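Local coordinates for protein AcrH (Aeromonas hydrophila, PDB 3WXX) that binds the translocator protein AopB as its type III secretion chaperone, probably keeping it ready for secretion and translocon assembly, at residues Q28-G33 with E59-L64; D43-I48 with G67-A72. The protein carries 1 engineered substitution. All blocks are in the same frame, centred on the assembly; numbering follows the deposited sequence.

Interaction 1. Residues Q28-G33 with E59-L64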
loop_
_atom_site.group_PDB
_atom_site.type_symbol
_atom_site.label_atom_id
_atom_site.label_comp_id
_atom_site.label_asym_id
_atom_site.label_seq_id
_atom_site.Cartn_x
_atom_site.Cartn_y
_atom_site.Cartn_z
ATOM N N GLN A 28 17.668 5.576 7.411
ATOM C CA GLN A 28 18.499 4.525 7.985
ATOM C C GLN A 28 17.774 3.211 7.871
ATOM O O GLN A 28 18.322 2.225 7.377
ATOM C CB GLN A 28 18.805 4.828 9.443
ATOM C CG GLN A 28 20.084 5.633 9.625
ATOM C CD GLN A 28 20.147 6.310 10.989
ATOM O OE1 GLN A 28 19.902 5.680 12.024
ATOM N NE2 GLN A 28 20.452 7.604 10.994
ATOM N N LEU A 29 16.514 3.239 8.265
ATOM C CA LEU A 29 15.674 2.061 8.179
ATOM C C LEU A 29 15.457 1.586 6.732
ATOM O O LEU A 29 15.370 0.379 6.497
ATOM C CB LEU A 29 14.351 2.355 8.860
ATOM C CG LEU A 29 13.356 1.233 9.002
ATOM C CD1 LEU A 29 13.951 0.048 9.721
ATOM C CD2 LEU A 29 12.173 1.774 9.783
ATOM N N TYR A 30 15.374 2.512 5.772
ATOM C CA TYR A 30 15.277 2.118 4.370
ATOM C C TYR A 30 16.537 1.369 4.001
ATOM O O TYR A 30 16.473 0.305 3.393
ATOM C CB TYR A 30 15.079 3.313 3.427
ATOM C CG TYR A 30 15.096 2.932 1.956
ATOM C CD1 TYR A 30 14.021 2.255 1.375
ATOM C CD2 TYR A 30 16.185 3.205 1.153
ATOM C CE1 TYR A 30 14.043 1.875 0.047
ATOM C CE2 TYR A 30 16.220 2.811 -0.180
ATOM C CZ TYR A 30 15.143 2.157 -0.727
ATOM O OH TYR A 30 15.165 1.783 -2.057
ATOM N N THR A 31 17.690 1.915 4.390
ATOM C CA THR A 31 18.991 1.292 4.092
ATOM C C THR A 31 19.050 -0.144 4.627
ATOM O O THR A 31 19.380 -1.093 3.889
ATOM C CB THR A 31 20.155 2.079 4.688
ATOM O OG1 THR A 31 20.064 3.438 4.300
ATOM C CG2 THR A 31 21.474 1.554 4.182
ATOM N N LEU A 32 18.655 -0.316 5.873
ATOM C CA LEU A 32 18.609 -1.650 6.445
ATOM C C LEU A 32 17.753 -2.582 5.594
ATOM O O LEU A 32 18.206 -3.666 5.205
ATOM C CB LEU A 32 18.069 -1.605 7.869
ATOM C CG LEU A 32 17.987 -2.962 8.599
ATOM C CD1 LEU A 32 19.336 -3.667 8.626
ATOM C CD2 LEU A 32 17.445 -2.763 10.014
ATOM N N GLY A 33 16.529 -2.147 5.282
ATOM C CA GLY A 33 15.632 -2.928 4.427
ATOM C C GLY A 33 16.212 -3.215 3.043
ATOM O O GLY A 33 16.166 -4.378 2.555
ATOM N N GLU A 59 5.241 7.172 0.518
ATOM C CA GLU A 59 6.493 6.831 -0.215
ATOM C C GLU A 59 6.367 5.620 -1.121
ATOM O O GLU A 59 6.403 4.483 -0.636
ATOM C CB GLU A 59 7.626 6.453 0.740
ATOM C CG GLU A 59 8.472 7.577 1.245
ATOM C CD GLU A 59 9.151 8.345 0.161
ATOM O OE1 GLU A 59 10.205 7.900 -0.283
ATOM O OE2 GLU A 59 8.639 9.407 -0.219
ATOM N N ALA A 60 6.277 5.839 -2.427
ATOM C CA ALA A 60 6.242 4.733 -3.366
ATOM C C ALA A 60 7.355 3.751 -3.162
ATOM O O ALA A 60 7.151 2.555 -3.342
ATOM C CB ALA A 60 6.289 5.247 -4.783
ATOM N N ARG A 61 8.557 4.208 -2.832
ATOM C CA ARG A 61 9.691 3.259 -2.814
ATOM C C ARG A 61 9.614 2.282 -1.645
ATOM O O ARG A 61 10.005 1.125 -1.790
ATOM C CB ARG A 61 11.024 3.971 -2.886
ATOM C CG ARG A 61 11.522 4.511 -1.581
ATOM C CD ARG A 61 12.638 5.519 -1.769
ATOM N NE ARG A 61 12.578 6.473 -0.660
ATOM C CZ ARG A 61 13.512 6.682 0.261
ATOM N NH1 ARG A 61 14.676 6.045 0.221
ATOM N NH2 ARG A 61 13.274 7.558 1.223
ATOM N N PHE A 62 9.025 2.689 -0.531
ATOM C CA PHE A 62 8.691 1.691 0.531
ATOM C C PHE A 62 7.715 0.637 -0.009
ATOM O O PHE A 62 7.833 -0.536 0.309
ATOM C CB PHE A 62 8.101 2.353 1.786
ATOM C CG PHE A 62 8.985 3.429 2.394
ATOM C CD1 PHE A 62 10.292 3.619 1.963
ATOM C CD2 PHE A 62 8.502 4.241 3.399
ATOM C CE1 PHE A 62 11.095 4.587 2.541
ATOM C CE2 PHE A 62 9.302 5.231 3.973
ATOM C CZ PHE A 62 10.602 5.397 3.550
ATOM N N PHE A 63 6.774 1.048 -0.859
ATOM C CA PHE A 63 5.880 0.094 -1.517
ATOM C C PHE A 63 6.547 -0.704 -2.594
ATOM O O PHE A 63 6.235 -1.854 -2.787
ATOM C CB PHE A 63 4.603 0.795 -1.983
ATOM C CG PHE A 63 3.794 1.275 -0.817
ATOM C CD1 PHE A 63 2.934 0.369 -0.120
ATOM C CD2 PHE A 63 3.990 2.525 -0.300
ATOM C CE1 PHE A 63 2.241 0.774 1.009
ATOM C CE2 PHE A 63 3.273 2.937 0.830
ATOM C CZ PHE A 63 2.391 2.064 1.477
ATOM N N LEU A 64 7.519 -0.116 -3.256
ATOM C CA LEU A 64 8.312 -0.891 -4.187
ATOM C C LEU A 64 9.061 -1.994 -3.414
ATOM O O LEU A 64 9.052 -3.165 -3.797
ATOM C CB LEU A 64 9.292 0.024 -4.943
ATOM C CG LEU A 64 10.132 -0.717 -5.972
ATOM C CD1 LEU A 64 9.274 -1.259 -7.095
ATOM C CD2 LEU A 64 11.158 0.223 -6.534
#

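Interaction 2. Residues D43-I48 with G67-A72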
loop_
_atom_site.group_PDB
_atom_site.type_symbol
_atom_site.label_atom_id
_atom_site.label_comp_id
_atom_site.label_asym_id
_atom_site.label_seq_id
_atom_site.Cartn_x
_atom_site.Cartn_y
_atom_site.Cartn_z
ATOM N N ASP A 43 12.360 -12.280 3.968
ATOM C CA ASP A 43 11.353 -12.268 5.003
ATOM C C ASP A 43 11.600 -11.129 6.003
ATOM O O ASP A 43 10.679 -10.423 6.392
ATOM C CB ASP A 43 11.357 -13.613 5.716
ATOM C CG ASP A 43 10.088 -13.880 6.398
ATOM O OD1 ASP A 43 9.148 -14.321 5.695
ATOM O OD2 ASP A 43 10.040 -13.597 7.619
ATOM N N GLU A 44 12.862 -10.940 6.369
ATOM C CA GLU A 44 13.247 -9.887 7.283
ATOM C C GLU A 44 13.114 -8.525 6.597
ATOM O O GLU A 44 12.680 -7.550 7.219
ATOM C CB GLU A 44 14.684 -10.143 7.772
ATOM C CG GLU A 44 15.271 -9.114 8.750
ATOM C CD GLU A 44 14.576 -9.069 10.107
ATOM O OE1 GLU A 44 13.767 -9.990 10.438
ATOM O OE2 GLU A 44 14.840 -8.088 10.839
ATOM N N ALA A 45 13.504 -8.454 5.325
ATOM C CA ALA A 45 13.339 -7.222 4.539
ATOM C C ALA A 45 11.846 -6.861 4.438
ATOM O O ALA A 45 11.477 -5.698 4.632
ATOM C CB ALA A 45 13.953 -7.358 3.163
ATOM N N HIS A 46 11.004 -7.860 4.170
ATOM C CA HIS A 46 9.567 -7.635 4.172
ATOM C C HIS A 46 9.091 -6.949 5.447
ATOM O O HIS A 46 8.367 -5.978 5.380
ATOM C CB HIS A 46 8.808 -8.924 3.940
ATOM C CG HIS A 46 7.338 -8.725 3.781
ATOM N ND1 HIS A 46 6.439 -9.086 4.750
ATOM C CD2 HIS A 46 6.614 -8.167 2.790
ATOM C CE1 HIS A 46 5.224 -8.769 4.360
ATOM N NE2 HIS A 46 5.299 -8.223 3.164
ATOM N N LYS A 47 9.511 -7.433 6.608
ATOM C CA LYS A 47 9.092 -6.837 7.879
ATOM C C LYS A 47 9.523 -5.391 7.999
ATOM O O LYS A 47 8.786 -4.563 8.561
ATOM C CB LYS A 47 9.638 -7.631 9.069
ATOM C CG LYS A 47 8.908 -8.950 9.325
ATOM C CD LYS A 47 9.724 -9.911 10.185
ATOM C CE LYS A 47 9.368 -11.369 9.905
ATOM N NZ LYS A 47 10.549 -12.258 10.104
ATOM N N ILE A 48 10.717 -5.085 7.503
ATOM C CA ILE A 48 11.225 -3.712 7.531
ATOM C C ILE A 48 10.386 -2.816 6.637
ATOM O O ILE A 48 9.851 -1.787 7.081
ATOM C CB ILE A 48 12.719 -3.649 7.154
ATOM C CG1 ILE A 48 13.548 -4.303 8.255
ATOM C CG2 ILE A 48 13.213 -2.212 6.985
ATOM C CD1 ILE A 48 14.913 -4.731 7.789
ATOM N N GLY A 67 6.920 -4.703 -2.142
ATOM C CA GLY A 67 6.475 -5.573 -3.240
ATOM C C GLY A 67 7.544 -6.496 -3.727
ATOM O O GLY A 67 7.269 -7.641 -4.035
ATOM N N ALA A 68 8.770 -5.989 -3.777
ATOM C CA ALA A 68 9.885 -6.802 -4.176
ATOM C C ALA A 68 10.124 -7.937 -3.166
ATOM O O ALA A 68 10.399 -9.044 -3.576
ATOM C CB ALA A 68 11.115 -5.947 -4.318
ATOM N N CYS A 69 10.051 -7.670 -1.864
ATOM C CA CYS A 69 10.174 -8.750 -0.882
ATOM C C CYS A 69 9.115 -9.822 -1.087
ATOM O O CYS A 69 9.408 -11.006 -1.070
ATOM C CB CYS A 69 10.059 -8.213 0.543
ATOM S SG CYS A 69 11.422 -7.122 0.975
ATOM N N ARG A 70 7.880 -9.394 -1.286
ATOM C CA ARG A 70 6.772 -10.317 -1.447
ATOM C C ARG A 70 6.952 -11.197 -2.683
ATOM O O ARG A 70 6.734 -12.398 -2.631
ATOM C CB ARG A 70 5.458 -9.542 -1.557
ATOM C CG ARG A 70 4.600 -9.499 -0.322
ATOM C CD ARG A 70 3.831 -8.227 -0.530
ATOM N NE ARG A 70 3.393 -7.306 0.491
ATOM C CZ ARG A 70 2.412 -7.510 1.324
ATOM N NH1 ARG A 70 1.909 -8.699 1.424
ATOM N NH2 ARG A 70 2.039 -6.580 2.149
ATOM N N GLN A 71 7.380 -10.606 -3.787
ATOM C CA GLN A 71 7.588 -11.347 -5.021
ATOM C C GLN A 71 8.686 -12.393 -4.812
ATOM O O GLN A 71 8.495 -13.575 -5.090
ATOM C CB GLN A 71 7.974 -10.381 -6.143
ATOM C CG GLN A 71 8.052 -10.950 -7.562
ATOM C CD GLN A 71 8.260 -9.863 -8.623
ATOM O OE1 GLN A 71 8.162 -8.652 -8.356
ATOM N NE2 GLN A 71 8.518 -10.290 -9.840
ATOM N N ALA A 72 9.826 -11.988 -4.280
ATOM C CA ALA A 72 10.875 -12.944 -3.979
ATOM C C ALA A 72 10.408 -14.115 -3.114
ATOM O O ALA A 72 10.843 -15.223 -3.351
ATOM C CB ALA A 72 12.046 -12.264 -3.282
#

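Interaction 1. Residues Q28-G33 with E59-L64
Tyr30 and Phe62 are the closest backbone pair, with 7.6 Å between their CA atoms, where helix 23-38 faces the first turn of helix 60-72. Tyr30 carries the contact from its side. Its CG lies anti to the backbone N (chi1 175°), which sends the ring out toward Arg61 and Phe62. Arg61 comes over one face of this ring. Arg61 NH1 sits 3.3 Å from Tyr30 CD2, toward the rim of the ring. Arg61 CZ lies 4.5 Å from the centroid of the Tyr30 ring and only 11° off the ring normal, a cation-pi contact. The guanidinium is not stacked flat, because its plane and the ring plane are 51° apart. Phe62 meets the tyrosine obliquely, with Phe62 CE1 3.9 Å from Tyr30 CD1. The same CE1 also lies over one face of the Arg61 guanidinium, so the cation sits against two aromatic side chains.

Glu59, at the N-cap position, fixes the guanidinium from its edge. Arg61 NE donates to Glu59 OE1 at 2.8 Å in a nearly straight bond, in the guanidinium plane. Arg61 NH2 makes a second, weak bond to the same oxygen. It also forms a salt bridge with Glu27, one turn before Tyr30 on helix 23-38. Tyr30 OH is hydrogen-bonded to the carbonyl of Pro7 of the AopB chain, and Arg61 packs on that proline.

Glu59 and Glu27 both pair with Arg61 and probably offset its charge beside the buried aromatic pair. Tyr30 and Arg61, which link the helices, also touch AopB.

Interaction 2. Residues D43-I48 with G67-A72
His46 and Cys69 mark the closest passage of two roughly antiparallel helices, 42-55 and 60-72. The axes of the short segments approach to 8.6 Å, with 151° between their directions.

In the apolar packing, Cys69 points its side chain at helix 42-55, and its SG touches Ala45 CB at 3.4 Å. The sulfur also lies beside the backbone N of His46. Cys69 CB meets His46 CB at 3.7 Å. Ala45 and Cys69 are small, consistent with the 5.2 Å between the CA atoms of His46 and Cys69.

The polar contact pairs His46 with Arg70. The histidine CG is anti to the backbone N (chi1 -174°), which carries the ring across to the other helix. The ring comes edge-on to the arginine. His46 NE2 stands 3.4 Å above the Arg70 guanidinium plane, over its centre, and the two planes are 84° apart. His46 NE2 and Arg70 NE are close, but their geometry is not that of a hydrogen bond.

AopB covers this region as well: Met160 of its chain packs on His46, and Ile150 of its chain on Arg70.

The contact packs two consecutive helices antiparallel, consistent with the tetratricopeptide-like helical array expected for this chaperone family. Its polar part is a buried imidazole edge set against a cation, an arrangement that would probably disfavour a protonated histidine.

In the fold
Interactions 1 and 2 are both buried, and both use helix 60-72, interaction 1 at its first turn and interaction 2 at its last turns. Their other partners, helices 23-38 and 42-55, follow each other in the chain. These two also touch directly, where Ile48 packs against Leu29, Leu32 and Gly33, so the three helices form one packed unit. The chemistry differs. Residues 28-33 and 59-64 meet through long aromatic and charged side chains with wider backbone spacing. Residues 43-48 and 67-72 meet through small side chains, with a histidine-arginine pair beside them. AopB lies against both: it accepts a hydrogen bond from Tyr30 at interaction 1, and its Arg29 pairs with Glu44 at interaction 2.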